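Local coordinates for protein ferredoxin, 2Fe-2S (Aquifex aeolicus, PDB 1M2D) that carries electrons in metabolic reactions as a homodimeric, thioredoxin-like ferredoxin, each subunit binding one [2Fe-2S] cluster, at residues A[30-33]-A[34-38]; A[65-68]-A[69-72]. The protein carries 1 engineered substitution. All blocks are in the same frame, centred on the assembly; numbering follows the deposited sequence.

How the contacts relate
From the N terminus the chain first lays down strand 4-9, then helix 27-40, and contact 1 (30-33 with 34-38) is a run of successive turns within that helix. It is complete long before contact 2 begins, so the two follow in series, neither nesting nor crossing. Contact 2 closes the tight hairpin loop that joins strand 65-68 to strand 72-74 in the mixed sheet. Their centres lie about 16 Å apart, yet the side chains meet: Phe-34 CE1 is 4.1 Å from Val-65 CG1, and Val-30 packs on the same valine. This meeting is part of how the helix packs on the sheet in the thioredoxin-like fold.

Contact 1 (A[30-33]-A[34-38]); sequences VFQA and FMEKI
Phe-34 N donates to Val-30 O at 3.0 Å, the first of four consecutive i to i+4 bonds running along helix 27-40. Met-35 N reaches Phe-31 O at 2.9 Å in an almost straight bond, 177° at the hydrogen. Glu-36 N is held by Gln-32 O at 2.8 Å. Lys-37 N binds Ala-33 O less straight, and it stands tilted from the plane of that carbonyl. Every carbonyl from Val-30 to Ala-33 is thus taken up by an amide one turn on.

Side chains pair with the same spacing. Met-35 CG, anti to the carbonyl carbon (chi1 -64°), sits over one face of the Phe-31 ring, 4.0 Å from its centroid, a CH-pi contact; the bend beyond it brings SD obliquely to the same ring, a Met-aromatic contact. On the buried side, Val-30 CG1, anti to the backbone N (chi1 173°), lies 3.8 Å from Phe-34 CE1, and both residues pack on Val-82 of helix 82-91. Phe-31 and Phe-34 both touch Val-8 of strand 4-9, which helps seat the helix on the sheet of the thioredoxin-like fold. Gln-32 and Glu-36 run side by side, CG of the glutamine 3.5 Å from OE1 of the glutamate.

With these four carbonyls and four amides paired within the helix, its hydrocarbon can face sheet and helix 82-91, while Gln-32 and Glu-36 stay on the exposed flank and Lys-37 pairs its charge with Asp-83 of helix 82-91.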
ATOM      1  N   VAL A  30      -2.518 -11.586  10.333  1.00 12.46           N
ATOM      2  CA  VAL A  30      -3.493 -11.192   9.306  1.00 11.29           C
ATOM      3  C   VAL A  30      -2.869 -11.262   7.913  1.00 11.79           C
ATOM      4  O   VAL A  30      -3.385 -11.849   6.981  1.00 12.32           O
ATOM      5  CB  VAL A  30      -4.073  -9.819   9.568  1.00 10.83           C
ATOM      6  CG1 VAL A  30      -4.955  -9.338   8.413  1.00 11.31           C
ATOM      7  CG2 VAL A  30      -4.877  -9.860  10.850  1.00 12.19           C
ATOM      8  N   PHE A  31      -1.698 -10.623   7.778  1.00 11.93           N
ATOM      9  CA  PHE A  31      -0.965 -10.587   6.520  1.00 12.30           C
ATOM     10  C   PHE A  31      -0.676 -12.021   6.099  1.00 13.79           C
ATOM     11  O   PHE A  31      -0.877 -12.461   4.969  1.00 14.93           O
ATOM     12  CB  PHE A  31       0.324  -9.769   6.634  1.00 12.57           C
ATOM     13  CG  PHE A  31       1.206  -9.811   5.420  1.00 13.29           C
ATOM     14  CD1 PHE A  31       0.829  -9.148   4.259  1.00 13.21           C
ATOM     15  CD2 PHE A  31       2.398 -10.513   5.410  1.00 17.07           C
ATOM     16  CE1 PHE A  31       1.606  -9.209   3.132  1.00 13.92           C
ATOM     17  CE2 PHE A  31       3.167 -10.594   4.255  1.00 18.28           C
ATOM     18  CZ  PHE A  31       2.774  -9.972   3.138  1.00 14.72           C
ATOM     19  N   GLN A  32      -0.151 -12.845   6.975  1.00 15.05           N
ATOM     20  CA  GLN A  32       0.162 -14.251   6.735  1.00 18.24           C
ATOM     21  C   GLN A  32      -1.107 -14.993   6.267  1.00 18.32           C
ATOM     22  O   GLN A  32      -1.060 -15.783   5.346  1.00 19.81           O
ATOM     23  CB  GLN A  32       0.689 -14.893   7.991  1.00 24.02           C
ATOM     24  CG  GLN A  32       1.008 -16.364   8.202  1.00 46.94           C
ATOM     25  CD  GLN A  32       1.831 -16.402   9.491  1.00 54.28           C
ATOM     26  OE1 GLN A  32       1.265 -16.096  10.546  1.00 77.48           O
ATOM     27  NE2 GLN A  32       3.124 -16.684   9.415  1.00 65.88           N
ATOM     28  N   ALA A  33      -2.225 -14.772   6.908  1.00 17.09           N
ATOM     29  CA  ALA A  33      -3.477 -15.451   6.549  1.00 14.57           C
ATOM     30  C   ALA A  33      -3.942 -15.064   5.144  1.00 14.49           C
ATOM     31  O   ALA A  33      -4.358 -15.959   4.386  1.00 16.17           O
ATOM     32  CB  ALA A  33      -4.561 -15.182   7.547  1.00 15.96           C
ATOM     33  N   PHE A  34      -3.811 -13.810   4.795  1.00 14.29           N
ATOM     34  CA  PHE A  34      -4.094 -13.414   3.408  1.00 15.49           C
ATOM     35  C   PHE A  34      -3.156 -14.087   2.392  1.00 17.65           C
ATOM     36  O   PHE A  34      -3.594 -14.640   1.429  1.00 18.54           O
ATOM     37  CB  PHE A  34      -4.043 -11.897   3.143  1.00 14.77           C
ATOM     38  CG  PHE A  34      -5.293 -11.119   3.520  1.00 13.72           C
ATOM     39  CD1 PHE A  34      -5.342 -10.293   4.616  1.00 13.03           C
ATOM     40  CD2 PHE A  34      -6.430 -11.205   2.711  1.00 13.94           C
ATOM     41  CE1 PHE A  34      -6.435  -9.523   4.956  1.00 12.97           C
ATOM     42  CE2 PHE A  34      -7.521 -10.437   3.049  1.00 14.28           C
ATOM     43  CZ  PHE A  34      -7.541  -9.603   4.150  1.00 12.97           C
ATOM     44  N   MET A  35      -1.870 -14.045   2.700  1.00 21.40           N
ATOM     45  CA  MET A  35      -0.915 -14.771   1.860  1.00 23.61           C
ATOM     46  C   MET A  35      -1.216 -16.276   1.780  1.00 23.54           C
ATOM     47  O   MET A  35      -1.149 -16.856   0.696  1.00 33.52           O
ATOM     48  CB  MET A  35       0.516 -14.564   2.350  1.00 22.28           C
ATOM     49  CG  MET A  35       0.914 -13.115   2.216  1.00 21.92           C
ATOM     50  SD  MET A  35       1.099 -12.520   0.498  1.00 27.86           S
ATOM     51  CE  MET A  35       2.753 -13.114   0.117  1.00 32.27           C
ATOM     52  N   GLU A  36      -1.546 -16.958   2.885  1.00 25.25           N
ATOM     53  CA  GLU A  36      -1.877 -18.384   2.778  1.00 26.03           C
ATOM     54  C   GLU A  36      -3.115 -18.594   1.922  1.00 23.67           C
ATOM     55  O   GLU A  36      -3.229 -19.555   1.154  1.00 31.69           O
ATOM     56  CB  GLU A  36      -2.084 -19.004   4.155  1.00 28.41           C
ATOM     57  CG  GLU A  36      -0.801 -19.004   4.968  1.00 41.49           C
ATOM     58  CD  GLU A  36      -1.068 -19.489   6.381  1.00 44.94           C
ATOM     59  OE1 GLU A  36      -0.054 -19.463   7.101  1.00 47.06           O
ATOM     60  OE2 GLU A  36      -2.228 -19.850   6.689  1.00 56.47           O
ATOM     61  N   LYS A  37      -4.101 -17.710   1.986  1.00 22.72           N
ATOM     62  CA  LYS A  37      -5.247 -17.916   1.093  1.00 22.58           C
ATOM     63  C   LYS A  37      -4.944 -17.677  -0.383  1.00 24.19           C
ATOM     64  O   LYS A  37      -5.266 -18.504  -1.236  1.00 33.84           O
ATOM     65  CB  LYS A  37      -6.364 -16.958   1.479  1.00 22.90           C
ATOM     66  CG  LYS A  37      -7.010 -17.260   2.820  1.00 23.32           C
ATOM     67  CD  LYS A  37      -7.821 -18.555   2.727  1.00 25.38           C
ATOM     68  CE  LYS A  37      -9.275 -18.206   2.466  1.00 28.87           C
ATOM     69  NZ  LYS A  37     -10.179 -19.376   2.694  1.00 42.03           N
ATOM     70  N   ILE A  38      -4.393 -16.505  -0.659  1.00 28.23           N
ATOM     71  CA  ILE A  38      -4.300 -15.973  -1.993  1.00 31.67           C
ATOM     72  C   ILE A  38      -3.501 -16.998  -2.752  1.00 35.69           C
ATOM     73  O   ILE A  38      -3.860 -17.162  -3.940  1.00 47.00           O
ATOM     74  CB  ILE A  38      -3.642 -14.564  -2.048  1.00 39.20           C
ATOM     75  CG1 ILE A  38      -4.447 -13.605  -1.157  1.00 44.71           C
ATOM     76  CG2 ILE A  38      -3.421 -13.977  -3.413  1.00 33.97           C
ATOM     77  CD1 ILE A  38      -5.638 -12.997  -1.846  1.00 49.94           C
TER

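Contact 2 (A[65-68]-A[69-72]); sequences VVVY and PDGV
Val-67 and Val-72 form an antiparallel hydrogen-bonded pair, with CA atoms 5.2 Å apart and both side chains on the same face of the sheet. Val-67 N gives its hydrogen to Val-72 O at 2.9 Å, in the carbonyl plane. In return Val-67 O accepts from Val-72 N at 3.1 Å and, more weakly because the bond is bent to 126°, from Gly-71 N. Two residues facing one make this a G1 beta bulge, which closes the beta hairpin between strands 65-68 and 72-74. Gly-71 has positive phi (77°), where a CB would jam against the preceding carbonyl oxygen.

The tight part is the strand end: Val-72 O also draws a CA-H...O contact from Val-66 CA at 3.3 Å, and Val-67 and Val-72 both pack on His-89 of helix 82-91. The outer end is looser. Pro-69, entered through a cis peptide bond, and Asp-70 are exposed, although Asp-70 OD2 is tied to His-89 NE2.

Tyr-68 spans the two parts. Its CG lies anti to the carbonyl carbon (chi1 -76°), bringing CE2 to 3.7 Å from Gly-71 CA while Pro-69 CA meets the ring edge near its plane. The ring stacks on Tyr-68 of the second subunit, and its OH is hydrogen-bonded to His-5 ND1 there. An alanine at this position is likely to leave that His-5 nitrogen without its mate and open a gap beside Gly-71 and in the dimer interface.

Backbone bonds thus fix the turn at its strand end, whereas Tyr-68 and Pro-69 also meet the second subunit, Pro-69 packing on its Pro-69.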
ATOM      1  N   VAL A  65      -6.526  -2.794   7.206  1.00  8.22           N
ATOM      2  CA  VAL A  65      -6.414  -3.448   5.913  1.00  8.14           C
ATOM      3  C   VAL A  65      -7.171  -2.594   4.910  1.00  8.04           C
ATOM      4  O   VAL A  65      -8.329  -2.273   5.175  1.00  9.78           O
ATOM      5  CB  VAL A  65      -6.976  -4.888   5.960  1.00  9.06           C
ATOM      6  CG1 VAL A  65      -6.928  -5.488   4.574  1.00  9.85           C
ATOM      7  CG2 VAL A  65      -6.215  -5.679   6.996  1.00  9.85           C
ATOM      8  N   VAL A  66      -6.558  -2.243   3.785  1.00  7.83           N
ATOM      9  CA  VAL A  66      -7.210  -1.391   2.788  1.00  7.92           C
ATOM     10  C   VAL A  66      -7.257  -2.127   1.465  1.00  7.95           C
ATOM     11  O   VAL A  66      -6.256  -2.702   1.039  1.00  9.03           O
ATOM     12  CB  VAL A  66      -6.463  -0.048   2.667  1.00  9.44           C
ATOM     13  CG1 VAL A  66      -7.226   0.854   1.686  1.00 11.33           C
ATOM     14  CG2 VAL A  66      -6.283   0.565   4.040  1.00  9.73           C
ATOM     15  N   VAL A  67      -8.401  -2.094   0.812  1.00  8.30           N
ATOM     16  CA  VAL A  67      -8.607  -2.745  -0.453  1.00  8.08           C
ATOM     17  C   VAL A  67      -8.837  -1.702  -1.539  1.00  8.33           C
ATOM     18  O   VAL A  67      -9.808  -0.924  -1.447  1.00  8.57           O
ATOM     19  CB  VAL A  67      -9.778  -3.759  -0.434  1.00  9.03           C
ATOM     20  CG1 VAL A  67      -9.908  -4.471  -1.753  1.00 10.41           C
ATOM     21  CG2 VAL A  67      -9.579  -4.736   0.721  1.00 10.18           C
ATOM     22  N   TYR A  68      -7.962  -1.701  -2.529  1.00  8.69           N
ATOM     23  CA  TYR A  68      -8.070  -0.846  -3.702  1.00  9.46           C
ATOM     24  C   TYR A  68      -8.333  -1.659  -4.932  1.00 10.55           C
ATOM     25  O   TYR A  68      -8.011  -2.855  -4.959  1.00 11.45           O
ATOM     26  CB  TYR A  68      -6.807   0.044  -3.833  1.00  9.76           C
ATOM     27  CG  TYR A  68      -6.784   1.203  -2.853  1.00  9.64           C
ATOM     28  CD1 TYR A  68      -5.806   1.314  -1.898  1.00  9.44           C
ATOM     29  CD2 TYR A  68      -7.750   2.194  -2.896  1.00  9.86           C
ATOM     30  CE1 TYR A  68      -5.770   2.373  -1.005  1.00  9.98           C
ATOM     31  CE2 TYR A  68      -7.736   3.245  -2.014  1.00 10.36           C
ATOM     32  CZ  TYR A  68      -6.750   3.319  -1.079  1.00  9.55           C
ATOM     33  OH  TYR A  68      -6.859   4.351  -0.259  1.00 11.33           O
ATOM     34  N   PRO A  69      -8.864  -1.058  -5.996  1.00 12.29           N
ATOM     35  CA  PRO A  69      -9.268   0.331  -6.089  1.00 11.71           C
ATOM     36  C   PRO A  69     -10.576   0.691  -5.379  1.00 11.68           C
ATOM     37  O   PRO A  69     -10.929   1.876  -5.367  1.00 13.57           O
ATOM     38  CB  PRO A  69      -9.398   0.544  -7.591  1.00 14.89           C
ATOM     39  CG  PRO A  69      -9.831  -0.773  -8.091  1.00 15.78           C
ATOM     40  CD  PRO A  69      -9.049  -1.772  -7.279  1.00 15.47           C
ATOM     41  N   ASP A  70     -11.246  -0.286  -4.753  1.00 11.65           N
ATOM     42  CA  ASP A  70     -12.501  -0.005  -4.072  1.00 12.40           C
ATOM     43  C   ASP A  70     -12.432   1.116  -3.067  1.00 12.32           C
ATOM     44  O   ASP A  70     -13.412   1.869  -2.874  1.00 16.09           O
ATOM     45  CB  ASP A  70     -12.958  -1.284  -3.282  1.00 14.39           C
ATOM     46  CG  ASP A  70     -13.021  -2.553  -4.101  1.00 17.57           C
ATOM     47  OD1 ASP A  70     -12.354  -2.758  -5.116  1.00 25.60           O
ATOM     48  OD2 ASP A  70     -13.781  -3.470  -3.677  1.00 21.33           O
ATOM     49  N   GLY A  71     -11.297   1.221  -2.375  1.00 10.29           N
ATOM     50  CA  GLY A  71     -11.190   2.186  -1.316  1.00 11.66           C
ATOM     51  C   GLY A  71     -11.843   1.862  -0.006  1.00  9.63           C
ATOM     52  O   GLY A  71     -12.296   2.740   0.750  1.00 11.79           O
ATOM     53  N   VAL A  72     -11.930   0.555   0.284  1.00  9.04           N
ATOM     54  CA  VAL A  72     -12.520   0.083   1.524  1.00  8.53           C
ATOM     55  C   VAL A  72     -11.426  -0.059   2.557  1.00  8.00           C
ATOM     56  O   VAL A  72     -10.438  -0.786   2.356  1.00  8.83           O
ATOM     57  CB  VAL A  72     -13.219  -1.263   1.317  1.00  9.77           C
ATOM     58  CG1 VAL A  72     -13.643  -1.858   2.627  1.00 11.17           C
ATOM     59  CG2 VAL A  72     -14.404  -1.091   0.378  1.00 11.93           C
TER